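PDB 4EI0: uncharacterized hypothetical protein from Parabacteroides merdae, which is of unknown function and belongs to the DUF4466 family, its chain built largely from antiparallel beta sheets. Local coordinates for residues L205-E217 with T222-M234. Sequence-based numbering, arbitrary orientation.
Sequences LSHAFYTSSSPKE and TELPSGFVNNTKM
Thr211, just after strand 207-210, takes a hydrogen bond on OG1 from the backbone N of Thr232, 2.9 Å away and nearly straight at 160°. With chi1 at -157°, OG1 lies opposite the backbone N and faces the 222-234 chain, while CG2 meets Asn231 OD1. The same hydroxyl is bonded to the backbone O of Asp194, which also pairs with Thr232 OG1. One residue on, Ser212 reaches Asn230 O twice, through N and through OG, both weakly at 3.4 Å. Ser213 OG donates to Asn231 OD1 over 2.5 Å, approaching from above the carbonyl plane, and has a second partner in Asn269 ND2. An alanine in place of Asn231 would probably leave Ser213 OG without its acceptor in this loop and take away the OD1 packed on the Thr211 methyl.

Apolar contacts flank these bonds. Leu224 CD1 presses tightly on Ser212 CA at 3.4 Å, and the Phe228 ring brings CZ to 3.8 Å from Thr211 CA. Met234, a selenomethionine bent at chi3, sets SE against Phe209 CB (3.9 Å) and CE against Thr211 CB.

The type I turn Thr211-Ser214 is braced from within by Thr211 N to Ser214 OG. Short polar side chains thus tie the turn after an inner strand of one antiparallel sheet to the loop leading into an outermost strand, 233-238, of another, through neutral hydroxyl, main-chain and side-chain amide groups without a charge pair, so the tie rests on their close fit.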
ATOM      1  N   LEU B 205      -1.377  55.731 -17.093  1.00 70.54           N
ATOM      2  CA  LEU B 205      -0.747  55.612 -15.765  1.00 63.72           C
ATOM      3  C   LEU B 205      -1.234  54.315 -15.102  1.00 62.56           C
ATOM      4  O   LEU B 205      -0.435  53.489 -14.658  1.00 55.22           O
ATOM      5  CB  LEU B 205      -1.089  56.830 -14.898  1.00 71.33           C
ATOM      6  CG  LEU B 205      -0.833  58.246 -15.478  1.00 77.97           C
ATOM      7  CD1 LEU B 205      -1.133  59.263 -14.394  1.00 68.79           C
ATOM      8  CD2 LEU B 205       0.582  58.494 -16.023  1.00 64.41           C
ATOM      9  N   SER B 206      -2.553  54.115 -15.049  1.00 57.08           N
ATOM     10  CA  SER B 206      -3.123  52.876 -14.502  1.00 56.80           C
ATOM     11  C   SER B 206      -2.515  52.537 -13.091  1.00 61.65           C
ATOM     12  O   SER B 206      -2.358  53.431 -12.250  1.00 61.99           O
ATOM     13  CB  SER B 206      -2.931  51.765 -15.540  1.00 56.80           C
ATOM     14  OG  SER B 206      -3.261  50.508 -15.039  1.00 57.93           O
ATOM     15  N   HIS B 207      -2.168  51.278 -12.852  1.00 58.11           N
ATOM     16  CA  HIS B 207      -1.485  50.854 -11.625  1.00 52.84           C
ATOM     17  C   HIS B 207      -0.026  51.272 -11.675  1.00 56.47           C
ATOM     18  O   HIS B 207       0.676  50.869 -12.555  1.00 52.85           O
ATOM     19  CB  HIS B 207      -1.600  49.359 -11.484  1.00 57.36           C
ATOM     20  CG  HIS B 207      -3.033  48.850 -11.340  1.00 59.48           C
ATOM     21  ND1 HIS B 207      -3.723  48.946 -10.197  1.00 58.35           N
ATOM     22  CD2 HIS B 207      -3.856  48.176 -12.230  1.00 68.09           C
ATOM     23  CE1 HIS B 207      -4.921  48.382 -10.344  1.00 61.35           C
ATOM     24  NE2 HIS B 207      -5.003  47.903 -11.590  1.00 57.28           N
ATOM     25  N   ALA B 208       0.440  52.096 -10.735  1.00 50.86           N
ATOM     26  CA  ALA B 208       1.753  52.719 -10.807  1.00 46.30           C
ATOM     27  C   ALA B 208       2.538  52.520  -9.531  1.00 52.56           C
ATOM     28  O   ALA B 208       1.944  52.366  -8.450  1.00 52.17           O
ATOM     29  CB  ALA B 208       1.625  54.202 -11.126  1.00 41.35           C
ATOM     30  N   PHE B 209       3.865  52.477  -9.655  1.00 49.82           N
ATOM     31  CA  PHE B 209       4.781  52.490  -8.507  1.00 48.64           C
ATOM     32  C   PHE B 209       5.614  53.749  -8.648  1.00 48.21           C
ATOM     33  O   PHE B 209       6.199  54.028  -9.706  1.00 50.56           O
ATOM     34  CB  PHE B 209       5.756  51.329  -8.481  1.00 52.90           C
ATOM     35  CG  PHE B 209       5.183  49.998  -8.057  1.00 48.93           C
ATOM     36  CD1 PHE B 209       3.953  49.866  -7.427  1.00 44.72           C
ATOM     37  CD2 PHE B 209       5.954  48.848  -8.237  1.00 48.32           C
ATOM     38  CE1 PHE B 209       3.493  48.611  -7.012  1.00 46.22           C
ATOM     39  CE2 PHE B 209       5.494  47.599  -7.860  1.00 48.45           C
ATOM     40  CZ  PHE B 209       4.263  47.480  -7.212  1.00 45.68           C
ATOM     41  N   TYR B 210       5.662  54.536  -7.581  1.00 48.93           N
ATOM     42  CA  TYR B 210       6.422  55.770  -7.558  1.00 42.37           C
ATOM     43  C   TYR B 210       7.404  55.752  -6.411  1.00 45.17           C
ATOM     44  O   TYR B 210       7.258  55.003  -5.471  1.00 51.68           O
ATOM     45  CB  TYR B 210       5.503  56.949  -7.361  1.00 45.98           C
ATOM     46  CG  TYR B 210       4.437  57.057  -8.379  1.00 49.39           C
ATOM     47  CD1 TYR B 210       4.760  57.291  -9.709  1.00 52.77           C
ATOM     48  CD2 TYR B 210       3.091  56.964  -8.036  1.00 48.95           C
ATOM     49  CE1 TYR B 210       3.782  57.446 -10.660  1.00 56.72           C
ATOM     50  CE2 TYR B 210       2.090  57.130  -8.998  1.00 53.15           C
ATOM     51  CZ  TYR B 210       2.450  57.378 -10.307  1.00 58.40           C
ATOM     52  OH  TYR B 210       1.490  57.533 -11.306  1.00 56.53           O
ATOM     53  N   THR B 211       8.385  56.625  -6.490  1.00 49.73           N
ATOM     54  CA  THR B 211       9.455  56.718  -5.520  1.00 51.61           C
ATOM     55  C   THR B 211       9.819  58.212  -5.351  1.00 54.67           C
ATOM     56  O   THR B 211       9.207  59.055  -5.990  1.00 53.86           O
ATOM     57  CB  THR B 211      10.655  55.883  -5.994  1.00 55.56           C
ATOM     58  OG1 THR B 211      11.449  55.541  -4.854  1.00 62.73           O
ATOM     59  CG2 THR B 211      11.496  56.655  -7.023  1.00 58.71           C
ATOM     60  N   SER B 212      10.790  58.549  -4.494  1.00 58.33           N
ATOM     61  CA  SER B 212      11.034  59.957  -4.114  1.00 64.44           C
ATOM     62  C   SER B 212      11.244  60.875  -5.313  1.00 64.28           C
ATOM     63  O   SER B 212      10.779  62.000  -5.317  1.00 66.19           O
ATOM     64  CB  SER B 212      12.243  60.089  -3.177  1.00 65.22           C
ATOM     65  OG  SER B 212      13.438  59.787  -3.882  1.00 78.20           O
ATOM     66  N   SER B 213      11.946  60.397  -6.332  1.00 66.19           N
ATOM     67  CA  SER B 213      12.268  61.253  -7.463  1.00 63.04           C
ATOM     68  C   SER B 213      11.359  61.015  -8.667  1.00 64.50           C
ATOM     69  O   SER B 213      11.621  61.519  -9.726  1.00 62.65           O
ATOM     70  CB  SER B 213      13.741  61.076  -7.829  1.00 54.87           C
ATOM     71  OG  SER B 213      14.035  59.717  -8.052  1.00 61.33           O
ATOM     72  N   SER B 214      10.255  60.281  -8.526  1.00 66.74           N
ATOM     73  CA  SER B 214       9.374  60.103  -9.688  1.00 64.91           C
ATOM     74  C   SER B 214       8.978  61.487 -10.243  1.00 66.91           C
ATOM     75  O   SER B 214       8.716  62.388  -9.471  1.00 69.78           O
ATOM     76  CB  SER B 214       8.111  59.315  -9.335  1.00 60.33           C
ATOM     77  OG  SER B 214       8.374  57.971  -8.928  1.00 53.00           O
ATOM     78  N   PRO B 215       8.950  61.666 -11.571  1.00 64.71           N
ATOM     79  CA  PRO B 215       8.575  63.004 -12.060  1.00 66.39           C
ATOM     80  C   PRO B 215       7.089  63.308 -11.875  1.00 64.37           C
ATOM     81  O   PRO B 215       6.256  62.436 -12.185  1.00 60.44           O
ATOM     82  CB  PRO B 215       8.927  62.963 -13.547  1.00 68.60           C
ATOM     83  CG  PRO B 215       9.606  61.655 -13.796  1.00 83.99           C
ATOM     84  CD  PRO B 215       9.325  60.743 -12.651  1.00 77.36           C
ATOM     85  N   LYS B 216       6.786  64.526 -11.391  1.00 66.21           N
ATOM     86  CA  LYS B 216       5.413  65.005 -11.142  1.00 67.87           C
ATOM     87  C   LYS B 216       4.539  64.751 -12.385  1.00 62.96           C
ATOM     88  O   LYS B 216       3.393  64.310 -12.274  1.00 70.80           O
ATOM     89  CB  LYS B 216       5.415  66.489 -10.712  1.00 62.66           C
ATOM     90  N   GLU B 217       5.139  64.902 -13.565  1.00 73.33           N
ATOM     91  CA  GLU B 217       4.462  64.656 -14.852  1.00 76.48           C
ATOM     92  C   GLU B 217       3.737  63.290 -14.919  1.00 81.41           C
ATOM     93  O   GLU B 217       2.703  63.185 -15.554  1.00 72.93           O
ATOM     94  CB  GLU B 217       5.462  64.715 -16.050  1.00 80.19           C
ATOM     95  CG  GLU B 217       6.911  65.171 -15.774  1.00 92.55           C
ATOM     96  CD  GLU B 217       7.839  64.941 -16.968  1.00111.63           C
ATOM     97  OE1 GLU B 217       7.392  65.125 -18.124  1.00112.50           O
ATOM     98  OE2 GLU B 217       9.018  64.566 -16.754  1.00108.11           O
ATOM     99  N   THR B 222      -1.118  62.194  -7.640  1.00 67.33           N
ATOM    100  CA  THR B 222      -0.655  61.535  -6.416  1.00 67.90           C
ATOM    101  C   THR B 222       0.492  62.315  -5.811  1.00 68.33           C
ATOM    102  O   THR B 222       1.322  62.855  -6.541  1.00 70.83           O
ATOM    103  CB  THR B 222      -0.166  60.105  -6.717  1.00 70.61           C
ATOM    104  OG1 THR B 222      -1.290  59.321  -7.112  1.00 72.14           O
ATOM    105  CG2 THR B 222       0.542  59.450  -5.498  1.00 75.58           C
ATOM    106  N   GLU B 223       0.524  62.406  -4.487  1.00 69.55           N
ATOM    107  CA  GLU B 223       1.630  63.077  -3.797  1.00 66.89           C
ATOM    108  C   GLU B 223       2.261  62.154  -2.793  1.00 57.05           C
ATOM    109  O   GLU B 223       1.579  61.317  -2.179  1.00 62.32           O
ATOM    110  CB  GLU B 223       1.142  64.314  -3.079  1.00 74.46           C
ATOM    111  CG  GLU B 223       0.415  65.291  -3.983  1.00 89.97           C
ATOM    112  CD  GLU B 223      -0.229  66.410  -3.201  1.00101.04           C
ATOM    113  OE1 GLU B 223      -0.908  66.136  -2.180  1.00 94.20           O
ATOM    114  OE2 GLU B 223      -0.046  67.566  -3.608  1.00109.12           O
ATOM    115  N   LEU B 224       3.580  62.249  -2.697  1.00 62.23           N
ATOM    116  CA  LEU B 224       4.337  61.507  -1.703  1.00 68.28           C
ATOM    117  C   LEU B 224       4.098  62.131  -0.317  1.00 66.55           C
ATOM    118  O   LEU B 224       4.003  63.340  -0.214  1.00 61.30           O
ATOM    119  CB  LEU B 224       5.835  61.572  -2.026  1.00 69.43           C
ATOM    120  CG  LEU B 224       6.314  61.028  -3.379  1.00 73.01           C
ATOM    121  CD1 LEU B 224       7.829  61.046  -3.462  1.00 65.08           C
ATOM    122  CD2 LEU B 224       5.801  59.624  -3.606  1.00 57.62           C
ATOM    123  N   PRO B 225       3.983  61.310   0.746  1.00 63.34           N
ATOM    124  CA  PRO B 225       3.943  61.915   2.073  1.00 64.83           C
ATOM    125  C   PRO B 225       5.283  62.539   2.424  1.00 67.43           C
ATOM    126  O   PRO B 225       6.305  62.167   1.851  1.00 66.17           O
ATOM    127  CB  PRO B 225       3.611  60.745   2.998  1.00 68.30           C
ATOM    128  CG  PRO B 225       4.087  59.540   2.284  1.00 70.60           C
ATOM    129  CD  PRO B 225       4.050  59.842   0.807  1.00 63.27           C
ATOM    130  N   SER B 226       5.287  63.520   3.318  1.00 67.43           N
ATOM    131  CA  SER B 226       6.550  64.160   3.656  1.00 72.81           C
ATOM    132  C   SER B 226       7.302  63.168   4.513  1.00 57.12           C
ATOM    133  O   SER B 226       6.711  62.357   5.281  1.00 62.10           O
ATOM    134  CB  SER B 226       6.385  65.523   4.358  1.00 77.03           C
ATOM    135  OG  SER B 226       5.587  65.404   5.523  1.00 70.54           O
ATOM    136  N   GLY B 227       8.608  63.171   4.328  1.00 59.10           N
ATOM    137  CA  GLY B 227       9.451  62.172   4.938  1.00 68.02           C
ATOM    138  C   GLY B 227       9.742  61.004   3.999  1.00 60.25           C
ATOM    139  O   GLY B 227      10.590  60.185   4.313  1.00 51.39           O
ATOM    140  N   PHE B 228       9.012  60.866   2.889  1.00 64.46           N
ATOM    141  CA  PHE B 228       9.329  59.790   1.909  1.00 57.77           C
ATOM    142  C   PHE B 228      10.532  60.259   1.086  1.00 62.86           C
ATOM    143  O   PHE B 228      10.390  60.975   0.113  1.00 70.62           O
ATOM    144  CB  PHE B 228       8.127  59.482   1.015  1.00 64.52           C
ATOM    145  CG  PHE B 228       8.313  58.321   0.040  1.00 57.49           C
ATOM    146  CD1 PHE B 228       9.560  57.857  -0.355  1.00 68.61           C
ATOM    147  CD2 PHE B 228       7.197  57.743  -0.546  1.00 72.31           C
ATOM    148  CE1 PHE B 228       9.679  56.837  -1.281  1.00 66.76           C
ATOM    149  CE2 PHE B 228       7.320  56.715  -1.452  1.00 72.07           C
ATOM    150  CZ  PHE B 228       8.559  56.265  -1.824  1.00 60.10           C
ATOM    151  N   VAL B 229      11.717  59.848   1.498  1.00 60.39           N
ATOM    152  CA  VAL B 229      12.970  60.319   0.913  1.00 57.21           C
ATOM    153  C   VAL B 229      13.775  59.204   0.169  1.00 64.74           C
ATOM    154  O   VAL B 229      14.702  59.495  -0.570  1.00 57.47           O
ATOM    155  CB  VAL B 229      13.845  60.902   2.033  1.00 62.04           C
ATOM    156  CG1 VAL B 229      13.203  62.168   2.609  1.00 55.62           C
ATOM    157  CG2 VAL B 229      14.032  59.855   3.128  1.00 55.40           C
ATOM    158  N   ASN B 230      13.428  57.931   0.334  1.00 56.85           N
ATOM    159  CA  ASN B 230      14.145  56.856  -0.370  1.00 47.31           C
ATOM    160  C   ASN B 230      13.936  56.866  -1.887  1.00 48.41           C
ATOM    161  O   ASN B 230      12.809  56.861  -2.376  1.00 55.46           O
ATOM    162  CB  ASN B 230      13.749  55.489   0.183  1.00 49.48           C
ATOM    163  CG  ASN B 230      14.153  55.309   1.608  1.00 58.29           C
ATOM    164  OD1 ASN B 230      14.936  56.095   2.121  1.00 63.39           O
ATOM    165  ND2 ASN B 230      13.635  54.274   2.263  1.00 61.39           N
ATOM    166  N   ASN B 231      15.036  56.907  -2.631  1.00 56.98           N
ATOM    167  CA  ASN B 231      14.987  56.855  -4.097  1.00 59.88           C
ATOM    168  C   ASN B 231      15.270  55.420  -4.606  1.00 57.69           C
ATOM    169  O   ASN B 231      16.399  55.028  -4.825  1.00 56.26           O
ATOM    170  CB  ASN B 231      15.965  57.855  -4.698  1.00 63.09           C
ATOM    171  CG  ASN B 231      15.705  58.091  -6.164  1.00 66.15           C
ATOM    172  OD1 ASN B 231      14.676  57.675  -6.726  1.00 78.25           O
ATOM    173  ND2 ASN B 231      16.656  58.713  -6.809  1.00 71.57           N
ATOM    174  N   THR B 232      14.217  54.637  -4.711  1.00 45.45           N
ATOM    175  CA  THR B 232      14.318  53.227  -5.050  1.00 52.30           C
ATOM    176  C   THR B 232      14.584  53.042  -6.545  1.00 48.48           C
ATOM    177  O   THR B 232      14.014  53.751  -7.357  1.00 49.91           O
ATOM    178  CB  THR B 232      13.000  52.537  -4.639  1.00 53.41           C
ATOM    179  OG1 THR B 232      12.793  52.746  -3.242  1.00 51.09           O
ATOM    180  CG2 THR B 232      13.043  51.039  -4.909  1.00 46.01           C
ATOM    181  N   LYS B 233      15.471  52.116  -6.895  1.00 49.15           N
ATOM    182  CA  LYS B 233      15.720  51.759  -8.288  1.00 45.16           C
ATOM    183  C   LYS B 233      14.801  50.630  -8.711  1.00 49.38           C
ATOM    184  O   LYS B 233      14.660  49.646  -7.980  1.00 41.52           O
ATOM    185  CB  LYS B 233      17.157  51.248  -8.456  1.00 47.68           C
ATOM    186  CG  LYS B 233      18.236  52.294  -8.216  1.00 52.64           C
ATOM    187  CD  LYS B 233      19.611  51.639  -8.395  1.00 64.47           C
ATOM    188  CE  LYS B 233      20.727  52.675  -8.460  1.00 75.07           C
ATOM    189  NZ  LYS B 233      20.603  53.598  -7.294  1.00 77.42           N
HETATM  190  N   MSE B 234      14.225  50.734  -9.896  1.00 46.74           N
HETATM  191  CA  MSE B 234      13.211  49.774 -10.368  1.00 49.86           C
HETATM  192  C   MSE B 234      13.379  49.443 -11.857  1.00 48.23           C
HETATM  193  O   MSE B 234      13.732  50.331 -12.636  1.00 47.44           O
HETATM  194  CB  MSE B 234      11.818  50.422 -10.215  1.00 48.05           C
HETATM  195  CG  MSE B 234      11.327  50.598  -8.820  1.00 65.42           C
HETATM  196 SE   MSE B 234       9.633  51.527  -8.893  0.75 64.27          SE
HETATM  197  CE  MSE B 234      10.222  53.384  -8.828  1.00 70.87           C
TER